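Local coordinates for protein toll-like receptor 13 (Mus musculus, PDB 4Z0C) that recognises and binds bacterial 23S ribosomal RNA through its leucine-rich-repeat ectodomain and signals via MYD88 and TRAF6 to activate NF-kappa-B, at residues M654-C665 with V682-Q693. Residues are numbered along the deposited sequence; the frame is centred on the assembly and turned at random.
Sequences MFFDVYGNKLQC and VHIPFLRSYPCQ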
loop_
_atom_site.group_PDB
_atom_site.type_symbol
_atom_site.label_atom_id
_atom_site.label_comp_id
_atom_site.label_asym_id
_atom_site.label_seq_id
_atom_site.Cartn_x
_atom_site.Cartn_y
_atom_site.Cartn_z
ATOM N N MET A 654 -6.685 -35.393 6.104
ATOM C CA MET A 654 -5.840 -35.746 7.263
ATOM C C MET A 654 -5.511 -34.590 8.202
ATOM O O MET A 654 -4.935 -34.799 9.255
ATOM C CB MET A 654 -4.570 -36.495 6.853
ATOM C CG MET A 654 -3.748 -35.896 5.749
ATOM S SD MET A 654 -2.600 -37.159 5.131
ATOM C CE MET A 654 -3.720 -38.506 4.727
ATOM N N PHE A 655 -5.949 -33.390 7.840
ATOM C CA PHE A 655 -5.809 -32.212 8.670
ATOM C C PHE A 655 -7.007 -31.320 8.361
ATOM O O PHE A 655 -7.183 -30.898 7.223
ATOM C CB PHE A 655 -4.513 -31.493 8.314
ATOM C CG PHE A 655 -4.114 -30.416 9.287
ATOM C CD1 PHE A 655 -4.519 -29.103 9.093
ATOM C CD2 PHE A 655 -3.302 -30.708 10.372
ATOM C CE1 PHE A 655 -4.133 -28.105 9.979
ATOM C CE2 PHE A 655 -2.912 -29.715 11.261
ATOM C CZ PHE A 655 -3.322 -28.418 11.065
ATOM N N PHE A 656 -7.836 -31.053 9.367
ATOM C CA PHE A 656 -9.068 -30.280 9.209
ATOM C C PHE A 656 -9.137 -29.299 10.354
ATOM O O PHE A 656 -9.244 -29.700 11.518
ATOM C CB PHE A 656 -10.293 -31.192 9.214
ATOM C CG PHE A 656 -11.609 -30.455 9.215
ATOM C CD1 PHE A 656 -12.085 -29.855 8.057
ATOM C CD2 PHE A 656 -12.386 -30.394 10.369
ATOM C CE1 PHE A 656 -13.310 -29.185 8.042
ATOM C CE2 PHE A 656 -13.602 -29.727 10.366
ATOM C CZ PHE A 656 -14.067 -29.118 9.195
ATOM N N ASP A 657 -9.041 -28.014 10.018
ATOM C CA ASP A 657 -8.751 -26.993 11.008
ATOM C C ASP A 657 -9.949 -26.103 11.166
ATOM O O ASP A 657 -10.318 -25.366 10.244
ATOM C CB ASP A 657 -7.543 -26.172 10.560
ATOM C CG ASP A 657 -7.040 -25.236 11.635
ATOM O OD1 ASP A 657 -7.809 -24.913 12.571
ATOM O OD2 ASP A 657 -5.877 -24.805 11.526
ATOM N N VAL A 658 -10.547 -26.157 12.348
ATOM C CA VAL A 658 -11.750 -25.388 12.627
ATOM C C VAL A 658 -11.579 -24.664 13.969
ATOM O O VAL A 658 -12.537 -24.297 14.653
ATOM C CB VAL A 658 -12.997 -26.302 12.540
ATOM C CG1 VAL A 658 -13.094 -27.216 13.761
ATOM C CG2 VAL A 658 -14.254 -25.489 12.318
ATOM N N TYR A 659 -10.313 -24.462 14.313
ATOM C CA TYR A 659 -9.902 -23.625 15.429
ATOM C C TYR A 659 -10.324 -22.165 15.198
ATOM O O TYR A 659 -10.421 -21.717 14.065
ATOM C CB TYR A 659 -8.391 -23.738 15.578
ATOM C CG TYR A 659 -7.746 -22.807 16.582
ATOM C CD1 TYR A 659 -8.017 -22.919 17.948
ATOM C CD2 TYR A 659 -6.809 -21.850 16.168
ATOM C CE1 TYR A 659 -7.415 -22.076 18.865
ATOM C CE2 TYR A 659 -6.192 -21.009 17.078
ATOM C CZ TYR A 659 -6.498 -21.124 18.421
ATOM O OH TYR A 659 -5.897 -20.279 19.319
ATOM N N GLY A 660 -10.572 -21.434 16.279
ATOM C CA GLY A 660 -10.967 -20.043 16.187
ATOM C C GLY A 660 -12.370 -19.843 15.635
ATOM O O GLY A 660 -12.671 -18.776 15.101
ATOM N N ASN A 661 -13.216 -20.873 15.713
ATOM C CA ASN A 661 -14.614 -20.737 15.284
ATOM C C ASN A 661 -15.595 -20.574 16.444
ATOM O O ASN A 661 -15.192 -20.236 17.556
ATOM C CB ASN A 661 -15.011 -21.877 14.351
ATOM C CG ASN A 661 -14.516 -21.665 12.941
ATOM O OD1 ASN A 661 -15.280 -21.307 12.062
ATOM N ND2 ASN A 661 -13.217 -21.820 12.732
ATOM N N LYS A 662 -16.875 -20.816 16.184
ATOM C CA LYS A 662 -17.906 -20.639 17.203
ATOM C C LYS A 662 -18.779 -21.883 17.348
ATOM O O LYS A 662 -20.005 -21.796 17.393
ATOM C CB LYS A 662 -18.788 -19.439 16.865
ATOM C CG LYS A 662 -18.032 -18.161 16.497
ATOM C CD LYS A 662 -18.553 -16.979 17.297
ATOM C CE LYS A 662 -17.444 -16.257 18.040
ATOM N NZ LYS A 662 -17.372 -14.840 17.604
ATOM N N LEU A 663 -18.140 -23.038 17.425
ATOM C CA LEU A 663 -18.850 -24.309 17.448
ATOM C C LEU A 663 -19.756 -24.439 18.679
ATOM O O LEU A 663 -19.306 -24.315 19.818
ATOM C CB LEU A 663 -17.839 -25.450 17.400
ATOM C CG LEU A 663 -17.550 -26.038 16.016
ATOM C CD1 LEU A 663 -17.853 -25.056 14.912
ATOM C CD2 LEU A 663 -16.114 -26.540 15.921
ATOM N N GLN A 664 -21.037 -24.694 18.452
ATOM C CA GLN A 664 -21.976 -24.698 19.558
ATOM C C GLN A 664 -22.028 -26.051 20.257
ATOM O O GLN A 664 -22.011 -27.099 19.605
ATOM C CB GLN A 664 -23.357 -24.289 19.080
ATOM C CG GLN A 664 -23.332 -23.260 17.979
ATOM C CD GLN A 664 -24.493 -22.305 18.082
ATOM O OE1 GLN A 664 -24.527 -21.453 18.973
ATOM N NE2 GLN A 664 -25.471 -22.457 17.192
ATOM N N CYS A 665 -22.065 -26.022 21.587
ATOM C CA CYS A 665 -22.248 -27.239 22.359
ATOM C C CYS A 665 -23.724 -27.634 22.389
ATOM O O CYS A 665 -24.401 -27.501 23.407
ATOM C CB CYS A 665 -21.708 -27.063 23.777
ATOM S SG CYS A 665 -19.916 -26.841 23.840
ATOM N N VAL A 682 -7.663 -38.260 10.756
ATOM C CA VAL A 682 -7.686 -36.819 10.629
ATOM C C VAL A 682 -7.334 -36.104 11.922
ATOM O O VAL A 682 -7.978 -36.303 12.950
ATOM C CB VAL A 682 -9.058 -36.291 10.142
ATOM C CG1 VAL A 682 -9.013 -34.755 10.015
ATOM C CG2 VAL A 682 -9.433 -36.918 8.810
ATOM N N HIS A 683 -6.314 -35.249 11.845
ATOM C CA HIS A 683 -5.930 -34.397 12.965
ATOM C C HIS A 683 -6.709 -33.077 12.961
ATOM O O HIS A 683 -6.953 -32.504 11.910
ATOM C CB HIS A 683 -4.417 -34.113 12.996
ATOM C CG HIS A 683 -4.019 -33.246 14.144
ATOM N ND1 HIS A 683 -3.955 -33.713 15.438
ATOM C CD2 HIS A 683 -3.746 -31.919 14.211
ATOM C CE1 HIS A 683 -3.632 -32.723 16.251
ATOM N NE2 HIS A 683 -3.498 -31.624 15.530
ATOM N N ILE A 684 -7.085 -32.616 14.150
ATOM C CA ILE A 684 -7.906 -31.431 14.313
ATOM C C ILE A 684 -7.337 -30.507 15.391
ATOM O O ILE A 684 -7.504 -30.754 16.580
ATOM C CB ILE A 684 -9.413 -31.795 14.553
ATOM C CG1 ILE A 684 -10.008 -32.317 13.244
ATOM C CG2 ILE A 684 -10.238 -30.578 15.033
ATOM C CD1 ILE A 684 -11.107 -33.234 13.402
ATOM N N PRO A 685 -6.644 -29.442 14.952
ATOM C CA PRO A 685 -5.886 -28.503 15.785
ATOM C C PRO A 685 -6.647 -27.925 16.971
ATOM O O PRO A 685 -7.660 -27.228 16.805
ATOM C CB PRO A 685 -5.542 -27.366 14.812
ATOM C CG PRO A 685 -5.712 -27.921 13.448
ATOM C CD PRO A 685 -6.326 -29.285 13.523
ATOM N N PHE A 686 -6.102 -28.197 18.154
ATOM C CA PHE A 686 -6.540 -27.625 19.426
ATOM C C PHE A 686 -7.952 -28.031 19.824
ATOM O O PHE A 686 -8.540 -27.430 20.720
ATOM C CB PHE A 686 -6.372 -26.105 19.439
ATOM C CG PHE A 686 -5.018 -25.639 18.957
ATOM C CD1 PHE A 686 -3.871 -25.913 19.695
ATOM C CD2 PHE A 686 -4.889 -24.947 17.763
ATOM C CE1 PHE A 686 -2.617 -25.503 19.257
ATOM C CE2 PHE A 686 -3.637 -24.527 17.320
ATOM C CZ PHE A 686 -2.494 -24.808 18.078
ATOM N N LEU A 687 -8.449 -29.086 19.178
ATOM C CA LEU A 687 -9.795 -29.639 19.381
ATOM C C LEU A 687 -10.233 -29.673 20.838
ATOM O O LEU A 687 -11.303 -29.177 21.179
ATOM C CB LEU A 687 -9.859 -31.064 18.829
ATOM C CG LEU A 687 -11.096 -31.893 19.214
ATOM C CD1 LEU A 687 -12.346 -31.331 18.530
ATOM C CD2 LEU A 687 -10.894 -33.349 18.854
ATOM N N ARG A 688 -9.376 -30.230 21.694
ATOM C CA ARG A 688 -9.685 -30.419 23.113
ATOM C C ARG A 688 -9.760 -29.135 23.931
ATOM O O ARG A 688 -9.975 -29.190 25.145
ATOM C CB ARG A 688 -8.673 -31.366 23.770
ATOM C CG ARG A 688 -8.611 -32.738 23.142
ATOM C CD ARG A 688 -7.785 -33.693 23.973
ATOM N NE ARG A 688 -8.437 -34.999 24.012
ATOM C CZ ARG A 688 -9.123 -35.462 25.056
ATOM N NH1 ARG A 688 -9.225 -34.740 26.168
ATOM N NH2 ARG A 688 -9.700 -36.653 24.991
ATOM N N SER A 689 -9.568 -27.992 23.273
ATOM C CA SER A 689 -9.666 -26.686 23.921
ATOM C C SER A 689 -10.888 -25.872 23.482
ATOM O O SER A 689 -11.217 -24.860 24.115
ATOM C CB SER A 689 -8.403 -25.875 23.649
ATOM O OG SER A 689 -8.327 -25.495 22.287
ATOM N N TYR A 690 -11.548 -26.308 22.407
ATOM C CA TYR A 690 -12.672 -25.560 21.835
ATOM C C TYR A 690 -13.726 -25.334 22.909
ATOM O O TYR A 690 -14.252 -26.291 23.474
ATOM C CB TYR A 690 -13.319 -26.296 20.657
ATOM C CG TYR A 690 -12.460 -26.514 19.429
ATOM C CD1 TYR A 690 -11.175 -25.972 19.329
ATOM C CD2 TYR A 690 -12.941 -27.275 18.359
ATOM C CE1 TYR A 690 -10.396 -26.191 18.201
ATOM C CE2 TYR A 690 -12.165 -27.498 17.224
ATOM C CZ TYR A 690 -10.889 -26.957 17.153
ATOM O OH TYR A 690 -10.111 -27.179 16.031
ATOM N N PRO A 691 -14.035 -24.065 23.191
ATOM C CA PRO A 691 -14.932 -23.700 24.287
ATOM C C PRO A 691 -16.394 -23.695 23.867
ATOM O O PRO A 691 -16.710 -23.542 22.686
ATOM C CB PRO A 691 -14.501 -22.270 24.600
ATOM C CG PRO A 691 -14.156 -21.724 23.249
ATOM C CD PRO A 691 -13.532 -22.878 22.481
ATOM N N CYS A 692 -17.280 -23.844 24.845
ATOM C CA CYS A 692 -18.706 -23.747 24.584
ATOM C C CYS A 692 -19.066 -22.287 24.425
ATOM O O CYS A 692 -18.511 -21.433 25.115
ATOM C CB CYS A 692 -19.510 -24.380 25.716
ATOM S SG CYS A 692 -19.437 -26.186 25.709
ATOM N N GLN A 693 -20.003 -22.008 23.523
ATOM C CA GLN A 693 -20.341 -20.637 23.147
ATOM C C GLN A 693 -21.088 -19.912 24.258
ATOM O O GLN A 693 -21.224 -18.689 24.229
ATOM C CB GLN A 693 -21.149 -20.619 21.850
ATOM C CG GLN A 693 -20.498 -19.837 20.724
ATOM C CD GLN A 693 -19.032 -20.193 20.516
ATOM O OE1 GLN A 693 -18.655 -21.366 20.493
ATOM N NE2 GLN A 693 -18.199 -19.173 20.356
HETATM O O HOH W 1 -16.613 -24.849 20.541
#
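F655 and H683 meet where the last repeat strand of the leucine-rich-repeat solenoid, 655-657, is covered by the C-terminal cap (LRRCT), a worked example of how a cap closes a solenoid end. One edge of the strand is bonded to strand 631-633; on the other, 682-684 runs alongside in the same direction, forming a single parallel bridge. H683 N donates to M654 O (3.0 Å), and F656 N returns a nearly straight bond to H683 O at 3.1 Å.

Packing is tight just beyond the bridge. P685 lays its CD over one face of the F655 ring, offset toward the rim, while its CG reaches CZ of F655 at 3.4 Å and also touches the carboxylate of D657. D657, its CG anti to the backbone N (chi1 -171°), has two polar partners: OD1 accepts from Y659 N in an Asx turn, and OD2 forms a salt bridge with R635, just after strand 631-633. The type II turn of 684-687 then brings F686 against one face of the Y659 ring, edge to face, with CD2 over the ring centre and the planes at 53°. Y690 packs between the two segments: CE2 lies 3.6 Å from V658 CG1, CD2 approaches L663 CD2, and its OH donates to P685 O at 2.6 Å.

The far end is looser. The partly exposed K662 crosses the poorly ordered Q693 at about a right angle, and the K662 amine makes a weak, long ion pair with E616 of the second subunit. Between L663 and P691 a water donates to both carbonyl oxygens, bridging two acceptors that cannot bond to each other. Covalent closure comes last, where C665 SG and C692 SG are joined at 2.0 Å with a disulfide torsion of -89°.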